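Local coordinates for outer membrane protein (Tpn50) (Borrelia burgdorferi, PDB 3OON) that probably anchors the outer membrane to peptidoglycan through its C-terminal OmpA-like domain, the part described here, at residues 4-7 with 12-15; 49-54 with 79-84; 75-80 with 117-122. All blocks are in the same frame, centred on the assembly; numbering follows the deposited sequence. Where two conformers were deposited one is given.

All three contacts lie in one OmpA-like domain and reach the same mixed sheet. Contact 1 is the hairpin at one edge of that sheet, where a second subunit carries the ladder on, while contacts 2 and 3 press helix 63-83 onto the strands further in. Contacts 1 and 3 are neighbours in the sheet, their centres about 12 Å apart, joined by probable backbone hydrogen bonds from L15 N to I119 O at 2.7 Å and from I121 N to I13 O at 2.8 Å. Contacts 2 and 3, about 5 Å between centres, share N79 and Y80. Contacts 1 and 2 do not touch: their centres are about 14 Å apart, their nearest atoms about 5 Å.

Contact 1: residues 4-7 with 12-15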
# COMPACT_ATOMS: atom_id res chain seq x y z
N ILE A 4 2.46 3.54 -3.19
CA ILE A 4 2.82 2.14 -3.26
C ILE A 4 1.50 1.40 -3.43
O ILE A 4 0.50 1.78 -2.82
CB ILE A 4 3.52 1.69 -1.96
CG1 ILE A 4 4.75 2.56 -1.72
CG2 ILE A 4 3.90 0.21 -2.02
CD1 ILE A 4 5.16 2.61 -0.27
N GLU A 5 1.50 0.37 -4.27
CA GLU A 5 0.34 -0.51 -4.42
C GLU A 5 0.59 -1.77 -3.63
O GLU A 5 1.59 -2.45 -3.85
CB GLU A 5 0.11 -0.88 -5.88
CG GLU A 5 -0.26 0.29 -6.76
CD GLU A 5 -0.71 -0.15 -8.14
OE1 GLU A 5 -1.91 -0.01 -8.43
OE2 GLU A 5 0.14 -0.64 -8.92
N VAL A 6 -0.32 -2.07 -2.71
CA VAL A 6 -0.16 -3.20 -1.79
C VAL A 6 -1.22 -4.26 -2.07
O VAL A 6 -2.43 -3.97 -2.09
CB VAL A 6 -0.23 -2.74 -0.33
CG1 VAL A 6 -0.06 -3.92 0.63
CG2 VAL A 6 0.84 -1.69 -0.07
N GLU A 7 -0.75 -5.49 -2.28
CA GLU A 7 -1.64 -6.61 -2.57
C GLU A 7 -1.04 -7.89 -2.01
O GLU A 7 0.18 -8.08 -2.03
CB GLU A 7 -1.91 -6.73 -4.08
CG GLU A 7 -2.90 -7.83 -4.42
CD GLU A 7 -3.29 -7.89 -5.89
OE1 GLU A 7 -2.84 -7.04 -6.69
OE2 GLU A 7 -4.06 -8.81 -6.23
N GLY A 12 3.41 -13.64 0.18
CA GLY A 12 3.38 -12.64 1.24
C GLY A 12 2.64 -11.39 0.82
O GLY A 12 1.66 -11.45 0.06
N ILE A 13 3.10 -10.25 1.31
CA ILE A 13 2.48 -8.98 0.98
C ILE A 13 3.35 -8.29 -0.07
O ILE A 13 4.48 -7.92 0.20
CB ILE A 13 2.33 -8.07 2.24
CG1 ILE A 13 1.50 -8.78 3.32
CG2 ILE A 13 1.71 -6.73 1.86
CD1 ILE A 13 1.50 -8.06 4.67
N ASN A 14 2.80 -8.13 -1.28
CA ASN A 14 3.51 -7.51 -2.39
C ASN A 14 3.38 -5.98 -2.38
O ASN A 14 2.26 -5.44 -2.29
CB ASN A 14 2.96 -8.05 -3.72
CG ASN A 14 3.80 -7.66 -4.92
OD1 ASN A 14 4.79 -8.33 -5.26
ND2 ASN A 14 3.40 -6.60 -5.58
N LEU A 15 4.51 -5.29 -2.46
CA LEU A 15 4.57 -3.84 -2.59
C LEU A 15 5.06 -3.53 -3.99
O LEU A 15 6.21 -3.81 -4.34
CB LEU A 15 5.53 -3.23 -1.55
CG LEU A 15 5.43 -3.67 -0.08
CD1 LEU A 15 6.42 -2.87 0.79
CD2 LEU A 15 4.02 -3.51 0.43
O HOH W 1 1.16 -4.95 -5.31
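The shortest polar bond between the strands runs from N14 N to E7 O, 2.7 Å, and the return bond from E7 N to N14 O, at 3.0 Å, lies in the carbonyl plane and is fairly straight (164° at the hydrogen). Together they make E7-N14 a hydrogen-bonded pair; V6 and L15 form the adjoining non-hydrogen-bonded pair. The CA-H of V6 points at the same carbonyl oxygen, V6 CA to N14 O 3.3 Å. A water bridges the strands on the side of the N14 amide, donating a hydrogen bond to E5 O and accepting one from N14 ND2 at 2.8 Å. On the other face V6 spreads both methyls: CG1, anti to the backbone N (chi1 -180°), meets I13 CG2 at 3.5 Å, and CG2 lies beside L15 CD2 at 3.7 Å. I4 adds CG2 against L15 CB. This antiparallel hairpin of strands 4-9 and 12-20 is also a dimer element, since I4 and V6 pair with an antiparallel strand of the second subunit. Helix 33-45 covers its apolar face, with L38 and I39 against I4 and L43 against L15, and strand 114-122 continues the sheet beside I13 and L15.

Contact 2: residues 49-54 with 79-84; sequences NNILIE and NYLIKM
L81 reaches from helix 63-83 to the strand at 51-54 with a single methyl, CD1, which meets the ends of I51 and I53. Its CB points toward the strand, and CG carries the branch on toward the sheet. L81 CD1 continues the line of the chain (chi2 174°) and comes to 4.0 Å from I51 CD1 and to 4.3 Å from I53 CD1. The backbones stay well apart, with I51 CA and L81 CA 10.9 Å from each other, so the layers are bridged wholly by side-chain ends. The contact lies inside the beta-alpha-beta unit of strand 51-55, helix 63-83 and strand 92-96, a core element of the OmpA-like domain, in which the helix packs over the parallel strand pair that it connects. From the sheet side, I51 and I53 both point their CB atoms at the helix. In I51, CG1 sits between the backbone N and the carbonyl carbon (chi1 65°), and CD1 goes out from it to cross the end of L81 at a slant. I53 presents its own CD1 more distantly. All three side chains are buried and the meeting is purely apolar, with no hydrogen bond between the segments. Helix 33-45 closes in on the same cluster, L43 lying against both I51 and L81, and I36 also against L81. I92 of strand 92-96 packs against I51 and I53, and I82 of the helix rests on the same I92, while V86, in the loop after the helix, touches L81.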
# COMPACT_ATOMS: atom_id res chain seq x y z
N ASN A 49 10.06 -10.51 9.33
CA ASN A 49 9.97 -10.98 7.95
C ASN A 49 11.21 -10.77 7.10
O ASN A 49 11.87 -9.73 7.18
CB ASN A 49 8.77 -10.36 7.24
CG ASN A 49 7.49 -10.49 8.04
OD1 ASN A 49 7.35 -9.90 9.11
ND2 ASN A 49 6.55 -11.27 7.53
N ASN A 50 11.51 -11.76 6.26
CA ASN A 50 12.47 -11.61 5.19
C ASN A 50 11.77 -10.91 4.04
O ASN A 50 10.54 -10.93 3.97
CB ASN A 50 13.01 -12.98 4.76
CG ASN A 50 13.72 -13.68 5.90
OD1 ASN A 50 14.62 -13.12 6.52
ND2 ASN A 50 13.31 -14.91 6.20
N ILE A 51 12.54 -10.29 3.15
CA ILE A 51 11.95 -9.63 1.98
C ILE A 51 12.59 -10.08 0.67
O ILE A 51 13.74 -10.51 0.65
CB ILE A 51 11.97 -8.07 2.07
CG1 ILE A 51 13.39 -7.51 2.06
CG2 ILE A 51 11.17 -7.56 3.28
CD1 ILE A 51 13.43 -5.98 1.91
N LEU A 52 11.83 -9.97 -0.41
CA LEU A 52 12.34 -10.24 -1.75
C LEU A 52 12.20 -8.97 -2.56
O LEU A 52 11.11 -8.39 -2.61
CB LEU A 52 11.51 -11.36 -2.39
CG LEU A 52 11.60 -11.53 -3.91
CD1 LEU A 52 12.97 -12.03 -4.31
CD2 LEU A 52 10.53 -12.51 -4.37
N ILE A 53 13.31 -8.52 -3.16
CA ILE A 53 13.30 -7.30 -3.97
C ILE A 53 13.58 -7.69 -5.41
O ILE A 53 14.61 -8.31 -5.70
CB ILE A 53 14.35 -6.27 -3.52
CG1 ILE A 53 14.26 -6.03 -2.01
CG2 ILE A 53 14.19 -4.97 -4.33
CD1 ILE A 53 15.21 -4.95 -1.50
N GLU A 54 12.66 -7.33 -6.30
CA GLU A 54 12.72 -7.74 -7.70
C GLU A 54 12.85 -6.54 -8.62
O GLU A 54 12.05 -5.59 -8.53
CB GLU A 54 11.48 -8.55 -8.08
CG GLU A 54 11.30 -9.82 -7.24
CD GLU A 54 10.06 -10.58 -7.60
OE1 GLU A 54 9.00 -10.32 -6.98
OE2 GLU A 54 10.13 -11.44 -8.50
N ASN A 79 20.15 -1.81 -0.60
CA ASN A 79 21.27 -1.15 0.07
C ASN A 79 20.83 0.05 0.90
O ASN A 79 21.36 0.29 1.99
CB ASN A 79 22.34 -0.72 -0.92
CG ASN A 79 23.16 -1.89 -1.44
OD1 ASN A 79 23.14 -2.99 -0.87
ND2 ASN A 79 23.89 -1.66 -2.53
N TYR A 80 19.85 0.80 0.39
CA TYR A 80 19.32 1.95 1.11
C TYR A 80 18.56 1.51 2.36
O TYR A 80 18.73 2.09 3.43
CB TYR A 80 18.43 2.81 0.20
CG TYR A 80 17.90 4.05 0.89
CD1 TYR A 80 18.73 5.13 1.18
CD2 TYR A 80 16.56 4.13 1.27
CE1 TYR A 80 18.25 6.26 1.82
CE2 TYR A 80 16.06 5.26 1.90
CZ TYR A 80 16.91 6.32 2.17
OH TYR A 80 16.42 7.44 2.80
N LEU A 81 17.76 0.45 2.21
CA LEU A 81 17.06 -0.15 3.34
C LEU A 81 18.00 -0.68 4.43
O LEU A 81 17.70 -0.58 5.62
CB LEU A 81 16.09 -1.25 2.88
CG LEU A 81 14.96 -0.83 1.93
CD1 LEU A 81 14.21 -2.06 1.46
CD2 LEU A 81 14.00 0.17 2.59
N ILE A 82 19.13 -1.25 4.01
CA ILE A 82 20.20 -1.66 4.92
C ILE A 82 20.72 -0.44 5.67
O ILE A 82 20.78 -0.43 6.90
CB ILE A 82 21.40 -2.28 4.16
CG1 ILE A 82 20.98 -3.51 3.36
CG2 ILE A 82 22.53 -2.63 5.13
CD1 ILE A 82 20.42 -4.58 4.20
N LYS A 83 21.07 0.59 4.90
CA LYS A 83 21.63 1.83 5.43
C LYS A 83 20.68 2.52 6.42
O LYS A 83 21.12 3.10 7.42
CB LYS A 83 21.98 2.77 4.26
CG LYS A 83 22.70 4.07 4.64
CD LYS A 83 22.79 4.98 3.42
CE LYS A 83 23.48 6.29 3.72
NZ LYS A 83 23.68 7.04 2.45
N MSE A 84 19.38 2.43 6.15
CA MSE A 84 18.34 2.97 7.03
C MSE A 84 18.08 2.08 8.25
O MSE A 84 17.25 2.42 9.10
CB MSE A 84 17.03 3.20 6.26
CG MSE A 84 17.09 4.27 5.17
SE MSE A 84 17.27 6.12 5.79
CE MSE A 84 19.22 6.30 5.79

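Contact 3: residues 75-80 with 117-122; sequences RAIGNY and VEITIL
I77 meets I119 and V117 through different branches, one closer than the other. In the tighter meeting I77 CG2 lies 4.0 Å from I119 CD1, the two side chains crossing at an angle. CG2 stands anti to the backbone N of I77, with CG1 turned beside that nitrogen (chi1 -57°); I119 answers with an extended chain (chi2 176°) that puts CD1 at the helix. The other is looser: I77 CG1 is 4.4 Å from V117 CG1. Both touches are apolar and buried, and no hydrogen bond crosses between helix and strand, whose nearest CA atoms, I77 and V117, are 8.8 Å apart. On the helix's outer side N79 and R75 are exposed and take no part in this packing; R75 instead makes a salt bridge with E71, along its own helix. I77, V117 and I119 belong to the hydrophobic layer between helix 63-83 and the sheet of the OmpA-like domain. I36 of helix 33-45 and I28 of a loop also lie against I77, and I39 of helix 33-45 against I119. Strand 114-122 runs between strand 12-20, whose F17 touches V117 and I119, and strand 51-55, whose I53 does the same.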
# COMPACT_ATOMS: atom_id res chain seq x y z
N ARG A 75 19.29 -4.23 -5.87
CA ARG A 75 20.34 -4.03 -4.87
C ARG A 75 20.48 -2.58 -4.40
O ARG A 75 20.72 -2.34 -3.21
CB ARG A 75 21.67 -4.60 -5.36
CG ARG A 75 21.72 -6.10 -5.22
CD ARG A 75 23.05 -6.72 -5.60
NE ARG A 75 22.95 -8.17 -5.49
CZ ARG A 75 23.14 -8.87 -4.38
NH1 ARG A 75 23.48 -8.26 -3.24
NH2 ARG A 75 23.01 -10.19 -4.40
N ALA A 76 20.33 -1.63 -5.31
CA ALA A 76 20.35 -0.20 -4.95
C ALA A 76 19.26 0.11 -3.91
O ALA A 76 19.51 0.83 -2.93
CB ALA A 76 20.18 0.67 -6.19
N ILE A 77 18.06 -0.43 -4.12
CA ILE A 77 16.94 -0.26 -3.18
C ILE A 77 17.24 -0.94 -1.85
O ILE A 77 17.09 -0.33 -0.78
CB ILE A 77 15.60 -0.80 -3.77
CG1 ILE A 77 15.27 -0.12 -5.12
CG2 ILE A 77 14.45 -0.66 -2.76
CD1 ILE A 77 14.94 1.33 -5.05
N GLY A 78 17.67 -2.20 -1.92
CA GLY A 78 18.03 -2.98 -0.74
C GLY A 78 19.12 -2.31 0.08
O GLY A 78 19.02 -2.24 1.32
N ASN A 79 20.15 -1.81 -0.60
CA ASN A 79 21.27 -1.15 0.07
C ASN A 79 20.83 0.05 0.90
O ASN A 79 21.36 0.29 1.99
CB ASN A 79 22.34 -0.72 -0.92
CG ASN A 79 23.16 -1.89 -1.44
OD1 ASN A 79 23.14 -2.99 -0.87
ND2 ASN A 79 23.89 -1.66 -2.53
N TYR A 80 19.85 0.80 0.39
CA TYR A 80 19.32 1.95 1.11
C TYR A 80 18.56 1.51 2.36
O TYR A 80 18.73 2.09 3.43
CB TYR A 80 18.43 2.81 0.20
CG TYR A 80 17.90 4.05 0.89
CD1 TYR A 80 18.73 5.13 1.18
CD2 TYR A 80 16.56 4.13 1.27
CE1 TYR A 80 18.25 6.26 1.82
CE2 TYR A 80 16.06 5.26 1.90
CZ TYR A 80 16.91 6.32 2.17
OH TYR A 80 16.42 7.44 2.80
N VAL A 117 9.64 -1.82 -9.62
CA VAL A 117 10.30 -2.57 -8.55
C VAL A 117 9.19 -3.18 -7.73
O VAL A 117 8.13 -2.58 -7.54
CB VAL A 117 11.20 -1.68 -7.63
CG1 VAL A 117 11.97 -2.55 -6.61
CG2 VAL A 117 12.20 -0.88 -8.42
N GLU A 118 9.43 -4.39 -7.25
CA GLU A 118 8.50 -5.01 -6.34
C GLU A 118 9.30 -5.40 -5.13
O GLU A 118 10.47 -5.81 -5.25
CB GLU A 118 7.84 -6.24 -6.94
CG GLU A 118 6.87 -5.94 -8.08
CD GLU A 118 7.54 -6.04 -9.44
OE1 GLU A 118 8.29 -7.03 -9.66
OE2 GLU A 118 7.31 -5.13 -10.27
N ILE A 119 8.68 -5.27 -3.97
CA ILE A 119 9.22 -5.80 -2.74
C ILE A 119 8.12 -6.64 -2.09
O ILE A 119 6.99 -6.16 -1.90
CB ILE A 119 9.66 -4.69 -1.78
CG1 ILE A 119 10.82 -3.88 -2.37
CG2 ILE A 119 10.07 -5.30 -0.43
CD1 ILE A 119 11.25 -2.68 -1.52
N THR A 120 8.44 -7.88 -1.77
CA THR A 120 7.48 -8.76 -1.11
C THR A 120 7.88 -8.99 0.35
O THR A 120 9.00 -9.42 0.62
CB THR A 120 7.32 -10.09 -1.86
OG1 THR A 120 6.91 -9.82 -3.20
CG2 THR A 120 6.27 -10.98 -1.19
N ILE A 121 6.97 -8.70 1.26
CA ILE A 121 7.17 -9.04 2.67
C ILE A 121 6.81 -10.52 2.77
O ILE A 121 5.64 -10.89 2.68
CB ILE A 121 6.30 -8.20 3.62
CG1 ILE A 121 6.54 -6.70 3.36
CG2 ILE A 121 6.63 -8.54 5.08
CD1 ILE A 121 5.54 -5.78 4.05
N LEU A 122 7.84 -11.35 2.91
CA LEU A 122 7.67 -12.80 2.84
C LEU A 122 7.05 -13.33 4.11
O LEU A 122 7.41 -12.92 5.21
CB LEU A 122 9.01 -13.49 2.57
CG LEU A 122 9.75 -13.08 1.29
CD1 LEU A 122 11.13 -13.71 1.27
CD2 LEU A 122 8.95 -13.45 0.02